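Insecticidal crystal protein Cry7Cal (Bacillus thuringiensis, PDB 5ZI1) probably acts as an insecticidal toxin that binds receptors on its target cells, the chain here being the three-domain toxin portion of a longer delta endotoxin. Local coordinates at residues 420-425 against 456-461; 461-466 against 514-519; 521-526 against 564-569; 537-542 against 575-580. One frame throughout, in Å; residues are numbered along the deposited sequence.

Contact 1 of 4, residues 420-425 against 456-461; sequences PIYGDL and SVRPDN
Bends at chi2 (-46°) and chi3 (-52°) fold the Arg-458 chain and carry its NH1 to 3.6 Å from CE2 of Tyr-422. On the other loop, chi1 of Tyr-422 (-179°) turns CG away from the backbone N, and the ring reaches across to the arginine. Ring and guanidinium planes stand nearly upright to each other, and CE2 sits at the guanidinium edge. The two side chains run alongside in opposite senses. On one face of the guanidinium lies CD of the next residue, Pro-459. The Pro-459 CG approaches the Tyr-422 OH at 4.1 Å. Gly-423 belongs to a type II beta turn from Ile-421 to Asp-424, and its CA is 4.1 Å from NH2 of Arg-458. Further along, Leu-425 places CD2 3.4 Å from the backbone N of Ser-456. Two loops of the middle domain meet here, beside helix 13-26 of the N-terminal domain. Leu-425 and Ser-456 touch that helix through Arg-22 and Met-25. Ser-456 OG bonds to His-454. No hydrogen bond joins the two loops, and the contact rests on van der Waals fit. The guanidinium touches the ring through NH1, while its NH2 is bonded to Val-455 O.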
# COMPACT_ATOMS: atom_id res chain seq x y z
N PRO A 420 0.10 16.28 18.11
CA PRO A 420 0.12 15.10 17.24
C PRO A 420 0.57 13.85 17.97
O PRO A 420 1.29 13.91 18.97
CB PRO A 420 1.11 15.50 16.14
CG PRO A 420 1.03 17.00 16.09
CD PRO A 420 0.89 17.39 17.55
N ILE A 421 0.14 12.70 17.44
CA ILE A 421 0.34 11.39 18.06
C ILE A 421 1.07 10.49 17.07
O ILE A 421 0.57 10.24 15.97
CB ILE A 421 -0.99 10.76 18.50
CG1 ILE A 421 -1.81 11.74 19.35
CG2 ILE A 421 -0.77 9.43 19.23
CD1 ILE A 421 -3.22 11.28 19.63
N TYR A 422 2.24 10.00 17.48
CA TYR A 422 2.99 8.99 16.74
C TYR A 422 2.11 7.80 16.37
O TYR A 422 1.50 7.18 17.25
CB TYR A 422 4.17 8.53 17.60
CG TYR A 422 5.09 7.50 17.01
CD1 TYR A 422 6.17 7.87 16.22
CD2 TYR A 422 4.92 6.14 17.29
CE1 TYR A 422 7.04 6.92 15.70
CE2 TYR A 422 5.79 5.18 16.78
CZ TYR A 422 6.85 5.58 15.99
OH TYR A 422 7.72 4.64 15.47
N GLY A 423 2.07 7.47 15.08
CA GLY A 423 1.38 6.29 14.62
C GLY A 423 -0.06 6.50 14.21
O GLY A 423 -0.66 5.59 13.65
N ASP A 424 -0.61 7.69 14.43
CA ASP A 424 -2.01 7.99 14.13
C ASP A 424 -2.18 8.19 12.62
O ASP A 424 -1.84 9.25 12.08
CB ASP A 424 -2.45 9.21 14.92
CG ASP A 424 -3.93 9.52 14.77
OD1 ASP A 424 -4.66 8.69 14.17
OD2 ASP A 424 -4.37 10.58 15.26
N LEU A 425 -2.74 7.19 11.94
CA LEU A 425 -3.04 7.35 10.51
C LEU A 425 -4.14 8.34 10.24
O LEU A 425 -4.19 8.90 9.14
CB LEU A 425 -3.44 6.03 9.85
CG LEU A 425 -2.40 4.97 10.13
CD1 LEU A 425 -3.00 3.86 11.02
CD2 LEU A 425 -1.82 4.48 8.81
N SER A 456 0.51 2.01 8.62
CA SER A 456 -0.07 0.80 9.20
C SER A 456 0.99 -0.22 9.56
O SER A 456 0.75 -1.08 10.41
CB SER A 456 -1.08 0.18 8.23
OG SER A 456 -0.45 -0.16 7.01
N VAL A 457 2.16 -0.17 8.92
CA VAL A 457 3.24 -1.05 9.32
C VAL A 457 3.76 -0.60 10.68
O VAL A 457 4.10 0.57 10.87
CB VAL A 457 4.37 -1.04 8.29
CG1 VAL A 457 5.39 -2.13 8.64
CG2 VAL A 457 3.80 -1.18 6.91
N ARG A 458 3.84 -1.53 11.60
CA ARG A 458 4.25 -1.23 12.95
C ARG A 458 5.65 -1.79 13.20
O ARG A 458 6.04 -2.79 12.59
CB ARG A 458 3.24 -1.81 13.94
CG ARG A 458 1.79 -1.32 13.68
CD ARG A 458 1.76 0.20 13.44
NE ARG A 458 2.46 0.90 14.53
CZ ARG A 458 3.03 2.10 14.43
NH1 ARG A 458 3.65 2.62 15.49
NH2 ARG A 458 2.99 2.79 13.29
N PRO A 459 6.47 -1.11 14.00
CA PRO A 459 7.87 -1.52 14.13
C PRO A 459 8.11 -2.67 15.10
O PRO A 459 9.24 -3.16 15.16
CB PRO A 459 8.57 -0.24 14.60
CG PRO A 459 7.51 0.59 15.23
CD PRO A 459 6.24 0.27 14.48
N ASP A 460 7.07 -3.18 15.76
CA ASP A 460 7.28 -4.17 16.82
C ASP A 460 6.97 -5.60 16.42
O ASP A 460 7.43 -6.52 17.12
CB ASP A 460 6.44 -3.83 18.05
CG ASP A 460 6.94 -2.61 18.77
OD1 ASP A 460 6.10 -1.86 19.29
OD2 ASP A 460 8.17 -2.41 18.80
N ASN A 461 6.23 -5.85 15.34
CA ASN A 461 5.69 -7.19 15.07
C ASN A 461 4.94 -7.72 16.29
O ASN A 461 5.06 -8.88 16.68
CB ASN A 461 6.77 -8.17 14.62
CG ASN A 461 7.19 -7.93 13.19
OD1 ASN A 461 6.49 -7.23 12.46
ND2 ASN A 461 8.33 -8.50 12.79

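Contact 2 of 4, residues 461-466 against 514-519; sequences NKLYPD and LSFSEP
Asn-461 comes first, and its carbonyl O accepts the N-H of Ser-515 at 3.2 Å. The Asn-461 side chain serves other partners: OD1 takes Lys-475 NZ, and ND2 gives to Arg-513 O. Its CB packs near CD1 of Leu-514. Lys-462 follows and forms a single backbone bridge with Ser-515. Its CA-H points at Ser-515 O, 3.3 Å from CA. Beyond CG the lysine chain runs extended, with CG over one face of the Tyr-464 ring. Leu-463 then returns a shorter bond, N to Ser-515 O at 2.9 Å. Its two methyls part ways. CD2 meets Leu-514 CD1 at 4.2 Å, while CD1 lies 3.9 Å from CD2 of Phe-516. In Phe-516, CG sits between the backbone N and the carbonyl carbon, which sets the ring beside Leu-463, pointing the same way. Ile-471 of strand 468-472 and Phe-597 of strand 589-599 also touch Leu-463 and Leu-514. The bridge ties the chain entering the C-terminal domain, just before strand 468-472, to a loop of that domain after strand 508-513. Ser-515 is gripped through both its backbone N and O, and its OG also bonds to Asp-460 O. Two backbone bonds thus hold Ser-515 opposite Lys-462, and Leu-463, Leu-514 and Phe-516 pack beside them.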
# COMPACT_ATOMS: atom_id res chain seq x y z
N ASN A 461 6.23 -5.85 15.34
CA ASN A 461 5.69 -7.19 15.07
C ASN A 461 4.94 -7.72 16.29
O ASN A 461 5.06 -8.88 16.68
CB ASN A 461 6.77 -8.17 14.62
CG ASN A 461 7.19 -7.93 13.19
OD1 ASN A 461 6.49 -7.23 12.46
ND2 ASN A 461 8.33 -8.50 12.79
N LYS A 462 4.14 -6.85 16.88
CA LYS A 462 3.35 -7.20 18.05
C LYS A 462 2.31 -8.26 17.71
O LYS A 462 1.62 -8.17 16.69
CB LYS A 462 2.67 -5.95 18.61
CG LYS A 462 1.83 -6.20 19.85
CD LYS A 462 1.25 -4.91 20.43
CE LYS A 462 0.47 -5.20 21.70
NZ LYS A 462 -0.48 -4.11 22.04
N LEU A 463 2.20 -9.28 18.56
CA LEU A 463 1.07 -10.20 18.51
C LEU A 463 -0.06 -9.61 19.33
O LEU A 463 0.17 -9.12 20.44
CB LEU A 463 1.43 -11.58 19.04
CG LEU A 463 2.50 -12.35 18.28
CD1 LEU A 463 2.54 -13.78 18.77
CD2 LEU A 463 2.27 -12.28 16.77
N TYR A 464 -1.26 -9.63 18.78
CA TYR A 464 -2.41 -9.14 19.51
C TYR A 464 -3.20 -10.33 20.01
O TYR A 464 -3.81 -11.05 19.20
CB TYR A 464 -3.29 -8.24 18.64
CG TYR A 464 -2.54 -7.04 18.08
CD1 TYR A 464 -1.84 -7.14 16.89
CD2 TYR A 464 -2.51 -5.82 18.77
CE1 TYR A 464 -1.14 -6.07 16.38
CE2 TYR A 464 -1.80 -4.72 18.25
CZ TYR A 464 -1.12 -4.87 17.06
OH TYR A 464 -0.41 -3.83 16.51
N PRO A 465 -3.20 -10.61 21.31
CA PRO A 465 -4.23 -11.48 21.86
C PRO A 465 -5.59 -10.85 21.58
O PRO A 465 -5.70 -9.62 21.44
CB PRO A 465 -3.91 -11.52 23.36
CG PRO A 465 -3.13 -10.27 23.61
CD PRO A 465 -2.35 -10.01 22.36
N ASP A 466 -6.61 -11.69 21.46
CA ASP A 466 -7.98 -11.30 21.13
C ASP A 466 -8.14 -10.82 19.70
O ASP A 466 -9.22 -10.32 19.34
CB ASP A 466 -8.52 -10.22 22.06
CG ASP A 466 -8.33 -10.56 23.52
OD1 ASP A 466 -7.75 -11.62 23.84
OD2 ASP A 466 -8.80 -9.76 24.36
N LEU A 514 9.21 -11.47 17.11
CA LEU A 514 7.87 -11.09 17.52
C LEU A 514 7.92 -10.41 18.88
O LEU A 514 8.86 -10.60 19.65
CB LEU A 514 6.94 -12.32 17.57
CG LEU A 514 6.65 -13.14 16.30
CD1 LEU A 514 6.11 -12.29 15.14
CD2 LEU A 514 7.88 -13.89 15.85
N SER A 515 6.90 -9.60 19.16
CA SER A 515 6.78 -8.88 20.42
C SER A 515 5.49 -9.31 21.09
O SER A 515 4.42 -9.18 20.48
CB SER A 515 6.77 -7.35 20.23
OG SER A 515 7.99 -6.87 19.72
N PHE A 516 5.58 -9.79 22.32
CA PHE A 516 4.41 -10.07 23.13
C PHE A 516 4.78 -9.87 24.60
O PHE A 516 5.96 -9.93 24.96
CB PHE A 516 3.86 -11.48 22.88
CG PHE A 516 4.93 -12.50 22.64
CD1 PHE A 516 5.52 -13.17 23.69
CD2 PHE A 516 5.34 -12.79 21.35
CE1 PHE A 516 6.50 -14.13 23.47
CE2 PHE A 516 6.33 -13.73 21.11
CZ PHE A 516 6.91 -14.41 22.17
N SER A 517 3.76 -9.62 25.43
CA SER A 517 3.98 -9.47 26.87
C SER A 517 4.06 -10.84 27.53
O SER A 517 5.12 -11.27 27.99
CB SER A 517 2.86 -8.64 27.50
OG SER A 517 2.76 -7.34 26.93
N GLU A 518 2.93 -11.54 27.58
CA GLU A 518 2.77 -12.87 28.15
C GLU A 518 3.00 -13.94 27.09
O GLU A 518 2.99 -13.66 25.89
CB GLU A 518 1.36 -13.01 28.74
CG GLU A 518 0.85 -11.76 29.41
CD GLU A 518 0.78 -11.91 30.92
OE1 GLU A 518 0.62 -10.89 31.62
OE2 GLU A 518 0.89 -13.05 31.44
N PRO A 519 3.27 -15.18 27.51
CA PRO A 519 3.21 -16.31 26.57
C PRO A 519 1.89 -16.33 25.81
O PRO A 519 0.83 -16.02 26.36
CB PRO A 519 3.36 -17.52 27.48
CG PRO A 519 4.25 -17.03 28.57
CD PRO A 519 3.83 -15.59 28.81

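Contact 3 of 4, residues 521-526 against 564-569; sequences KIKVRV and MGNDYA
This contact is an antiparallel beta pairing in the C-terminal domain, a beta sandwich as in the three-domain Cry toxins, where strand 521-530 runs beside strand 560-571. Val-524 and Met-564 form a hydrogen-bonded pair. Val-524 N gives to Met-564 O at 2.9 Å. Met-564 N answers to Val-524 O at 2.7 Å. After Met-564 the second strand bulges away. Gly-565, with a positive phi of 104°, turns the chain out of the strand there. The strand comes back beyond Ala-569, where Gly-570 bonds to the backbone of Ile-522. On the face away from Phe-538, Lys-523 bends at chi3. Its CG passes 3.5 Å from Gly-565 O, and NZ makes a weak hydrogen bond of 3.4 Å to Asn-566 OD1. On the other face, Val-524 and Met-564 also touch Phe-538 of strand 534-538, and Ile-541 just after it. The pairing thus faces the neighbouring sheet. A bend at chi3 (-68°) turns the thioether end of Met-564 back toward the first strand. Its CE rests against two valines, 3.6 Å from CG1 of Val-524 and 3.6 Å from CG2 of Val-526.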
# COMPACT_ATOMS: atom_id res chain seq x y z
N LYS A 521 -0.77 -18.36 23.23
CA LYS A 521 -1.28 -19.63 22.74
C LYS A 521 -1.84 -19.39 21.34
O LYS A 521 -2.88 -18.73 21.18
CB LYS A 521 -2.35 -20.17 23.69
N ILE A 522 -1.15 -19.92 20.32
CA ILE A 522 -1.34 -19.50 18.94
C ILE A 522 -1.70 -20.67 18.03
O ILE A 522 -1.40 -21.84 18.31
CB ILE A 522 -0.08 -18.79 18.39
CG1 ILE A 522 1.15 -19.72 18.56
CG2 ILE A 522 0.09 -17.38 19.02
CD1 ILE A 522 2.43 -19.24 17.88
N LYS A 523 -2.34 -20.33 16.92
CA LYS A 523 -2.29 -21.10 15.68
C LYS A 523 -1.63 -20.18 14.66
O LYS A 523 -1.88 -18.97 14.68
CB LYS A 523 -3.70 -21.47 15.24
CG LYS A 523 -4.17 -22.81 15.73
CD LYS A 523 -5.30 -23.34 14.88
CE LYS A 523 -6.57 -22.57 15.21
NZ LYS A 523 -7.72 -23.25 14.56
N VAL A 524 -0.78 -20.74 13.81
CA VAL A 524 -0.16 -19.99 12.72
C VAL A 524 -0.81 -20.42 11.41
O VAL A 524 -0.70 -21.58 11.00
CB VAL A 524 1.36 -20.20 12.69
CG1 VAL A 524 1.98 -19.60 11.43
CG2 VAL A 524 2.00 -19.58 13.91
N ARG A 525 -1.46 -19.48 10.74
CA ARG A 525 -2.05 -19.70 9.43
C ARG A 525 -1.26 -18.92 8.40
O ARG A 525 -1.19 -17.69 8.46
CB ARG A 525 -3.52 -19.28 9.42
CG ARG A 525 -4.27 -19.62 8.15
CD ARG A 525 -5.75 -19.38 8.35
NE ARG A 525 -6.06 -17.97 8.50
CZ ARG A 525 -7.25 -17.49 8.85
NH1 ARG A 525 -8.25 -18.31 9.11
NH2 ARG A 525 -7.44 -16.18 8.95
N VAL A 526 -0.65 -19.63 7.47
CA VAL A 526 0.08 -19.03 6.37
C VAL A 526 -0.84 -18.88 5.17
O VAL A 526 -1.60 -19.80 4.83
CB VAL A 526 1.31 -19.87 6.01
CG1 VAL A 526 1.99 -19.31 4.79
CG2 VAL A 526 2.26 -19.94 7.20
N MET A 564 -1.11 -24.25 10.92
CA MET A 564 -0.24 -25.04 11.77
C MET A 564 -0.65 -24.82 13.21
O MET A 564 -0.85 -23.68 13.64
CB MET A 564 1.22 -24.66 11.55
CG MET A 564 1.76 -25.09 10.22
SD MET A 564 3.30 -24.28 9.80
CE MET A 564 2.67 -22.62 9.60
N GLY A 565 -0.77 -25.91 13.96
CA GLY A 565 -1.31 -25.85 15.30
C GLY A 565 -2.72 -26.37 15.43
O GLY A 565 -3.37 -26.09 16.44
N ASN A 566 -3.22 -27.10 14.43
CA ASN A 566 -4.52 -27.73 14.57
C ASN A 566 -4.44 -28.99 15.43
O ASN A 566 -5.40 -29.30 16.15
CB ASN A 566 -5.10 -28.07 13.19
CG ASN A 566 -5.79 -26.88 12.54
OD1 ASN A 566 -6.28 -25.98 13.22
ND2 ASN A 566 -5.84 -26.88 11.21
N ASP A 567 -3.31 -29.71 15.39
CA ASP A 567 -3.13 -30.85 16.28
C ASP A 567 -3.02 -30.39 17.74
O ASP A 567 -3.82 -30.80 18.59
CB ASP A 567 -1.90 -31.67 15.86
CG ASP A 567 -2.00 -32.22 14.43
OD1 ASP A 567 -3.11 -32.20 13.85
OD2 ASP A 567 -0.97 -32.69 13.88
N TYR A 568 -2.05 -29.53 18.04
CA TYR A 568 -1.93 -28.94 19.38
C TYR A 568 -1.49 -27.49 19.27
O TYR A 568 -0.50 -27.19 18.59
CB TYR A 568 -0.94 -29.71 20.27
CG TYR A 568 -1.16 -31.21 20.30
CD1 TYR A 568 -2.00 -31.80 21.23
CD2 TYR A 568 -0.50 -32.04 19.41
CE1 TYR A 568 -2.20 -33.18 21.27
CE2 TYR A 568 -0.69 -33.42 19.44
CZ TYR A 568 -1.54 -33.98 20.37
OH TYR A 568 -1.73 -35.35 20.40
N ALA A 569 -2.20 -26.61 19.97
CA ALA A 569 -1.84 -25.20 19.99
C ALA A 569 -0.36 -25.04 20.31
O ALA A 569 0.22 -25.81 21.08
CB ALA A 569 -2.70 -24.46 21.01

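Contact 4 of 4, residues 537-542 against 575-580; sequences SFSGIA and LSMLYI
Ser-537 and Phe-538 pair with Tyr-579 and Leu-578 as antiparallel strands, and the first chain then leaves through a type II beta turn from Phe-538 to Ile-541. Ser-537 and Tyr-579 are the hydrogen-bonded pair. Ser-537 N gives to Tyr-579 O at 3.0 Å, and Tyr-579 N to Ser-537 O at 2.7 Å. Phe-538 and Leu-578 are the non-hydrogen-bonded pair. Next, Ser-539 N reaches Met-577 O at 3.0 Å. The Ser-539 carbonyl is turned away into the turn, and the side-chain OG takes the place of an acceptor. With chi1 -71° this OG accepts Met-577 N at 2.8 Å. A water joins the same OG, at 2.9 Å, to the Tyr-579 OH. Ser-537 O and Ser-539 OG both lie at the edge of the Tyr-579 ring. Phe-538 works on the opposite side of the sheet. Met-577 O sits over one face of its ring, offset toward the rim. Ring atom CE2 is 3.5 Å from Ser-576 CB, and CD1 meets Leu-578 CB at 3.9 Å. Phenylalanine and leucine cross at about a right angle. Past them lie Val-524 and Val-526 of strand 521-530, so this side faces the other sheet of the C-terminal domain. Ser-537 OG bonds to Asp-544, and Ser-576 OG to Ala-573 O. The two sides thus differ in chemistry. Phe-538 and Leu-578 give an apolar layer between sheets. On the other side, Ser-539 carries the pairing past the strand end through its N and OG, and the water links that OG to the tyrosine hydroxyl.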
# COMPACT_ATOMS: atom_id res chain seq x y z
N SER A 537 6.73 -25.80 8.28
CA SER A 537 6.89 -25.84 9.72
C SER A 537 7.19 -24.44 10.24
O SER A 537 7.79 -23.61 9.54
CB SER A 537 8.01 -26.79 10.14
OG SER A 537 8.24 -26.72 11.53
N PHE A 538 6.80 -24.18 11.49
CA PHE A 538 6.96 -22.86 12.07
C PHE A 538 7.35 -22.99 13.54
O PHE A 538 6.93 -23.93 14.23
CB PHE A 538 5.68 -22.02 11.92
CG PHE A 538 5.90 -20.55 12.08
CD1 PHE A 538 6.29 -19.77 11.00
CD2 PHE A 538 5.73 -19.94 13.31
CE1 PHE A 538 6.50 -18.41 11.15
CE2 PHE A 538 5.94 -18.58 13.47
CZ PHE A 538 6.33 -17.82 12.38
N SER A 539 8.18 -22.05 14.01
CA SER A 539 8.66 -22.10 15.38
C SER A 539 7.49 -22.17 16.35
O SER A 539 6.41 -21.63 16.09
CB SER A 539 9.50 -20.87 15.71
OG SER A 539 10.75 -20.91 15.03
N GLY A 540 7.71 -22.84 17.47
CA GLY A 540 6.71 -22.90 18.51
C GLY A 540 5.57 -23.85 18.25
O GLY A 540 4.69 -24.00 19.11
N ILE A 541 5.53 -24.48 17.08
CA ILE A 541 4.48 -25.42 16.74
C ILE A 541 5.13 -26.77 16.49
O ILE A 541 6.06 -26.88 15.69
CB ILE A 541 3.66 -24.96 15.53
CG1 ILE A 541 2.86 -23.73 15.95
CG2 ILE A 541 2.74 -26.09 15.06
CD1 ILE A 541 2.32 -22.98 14.83
N ALA A 542 4.63 -27.79 17.19
CA ALA A 542 5.30 -29.08 17.22
C ALA A 542 5.20 -29.80 15.88
O ALA A 542 6.22 -30.23 15.33
CB ALA A 542 4.70 -29.94 18.34
N LEU A 575 11.69 -15.47 18.65
CA LEU A 575 12.47 -15.63 17.42
C LEU A 575 11.83 -16.77 16.63
O LEU A 575 12.05 -17.94 16.92
CB LEU A 575 13.94 -15.92 17.74
CG LEU A 575 14.85 -16.31 16.58
CD1 LEU A 575 14.83 -15.28 15.46
CD2 LEU A 575 16.27 -16.56 17.03
N SER A 576 11.02 -16.42 15.63
CA SER A 576 10.24 -17.41 14.89
C SER A 576 10.82 -17.61 13.50
O SER A 576 11.19 -16.65 12.82
CB SER A 576 8.78 -17.01 14.75
OG SER A 576 8.11 -17.05 15.99
N MET A 577 10.85 -18.88 13.09
CA MET A 577 11.37 -19.28 11.80
C MET A 577 10.30 -20.05 11.06
O MET A 577 9.55 -20.82 11.67
CB MET A 577 12.62 -20.16 11.97
CG MET A 577 13.93 -19.40 11.77
SD MET A 577 14.94 -19.20 13.24
CE MET A 577 13.73 -18.74 14.47
N LEU A 578 10.19 -19.80 9.75
CA LEU A 578 9.38 -20.62 8.87
C LEU A 578 10.32 -21.56 8.14
O LEU A 578 11.42 -21.17 7.74
CB LEU A 578 8.58 -19.79 7.86
CG LEU A 578 7.57 -20.60 7.03
CD1 LEU A 578 6.23 -19.90 6.94
CD2 LEU A 578 8.09 -20.91 5.64
N TYR A 579 9.89 -22.81 7.99
CA TYR A 579 10.70 -23.85 7.37
C TYR A 579 9.91 -24.51 6.25
O TYR A 579 8.69 -24.62 6.31
CB TYR A 579 11.11 -24.93 8.38
CG TYR A 579 11.83 -24.45 9.61
CD1 TYR A 579 11.12 -23.98 10.70
CD2 TYR A 579 13.21 -24.49 9.69
CE1 TYR A 579 11.77 -23.55 11.84
CE2 TYR A 579 13.87 -24.06 10.83
CZ TYR A 579 13.14 -23.59 11.90
OH TYR A 579 13.78 -23.16 13.04
N ILE A 580 10.64 -24.94 5.23
CA ILE A 580 10.15 -25.86 4.22
C ILE A 580 10.97 -27.12 4.37
O ILE A 580 12.20 -27.08 4.24
CB ILE A 580 10.28 -25.30 2.80
CG1 ILE A 580 9.42 -24.04 2.63
CG2 ILE A 580 9.91 -26.36 1.77
CD1 ILE A 580 7.94 -24.29 2.78
O HOH W 1 12.53 -23.10 15.49

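How the contacts relate
From the N terminus, contact 1 closes first, joining two loops of the middle domain around strands 430-437 and 448-454. Contact 2 follows in series and shares Asn-461 with it. About here the chain passes into the C-terminal domain, and Asp-460 O probably bonds to Ser-515 OG between the two contacts. Contact 2 closes the span from strand 468-472 to strand 508-513. Segments 514-519 and 521-526 adjoin, leading to contact 3, which encloses strands 534-538 and 545-547. Contact 4 encloses strands 545-547 and 560-571. Contacts 3 and 4 therefore cross. They pair strands in two different sheets, which pack together where Ile-541 meets Val-524 and Met-564. Leu-514 touches Ser-576, tying contact 2 to contact 4.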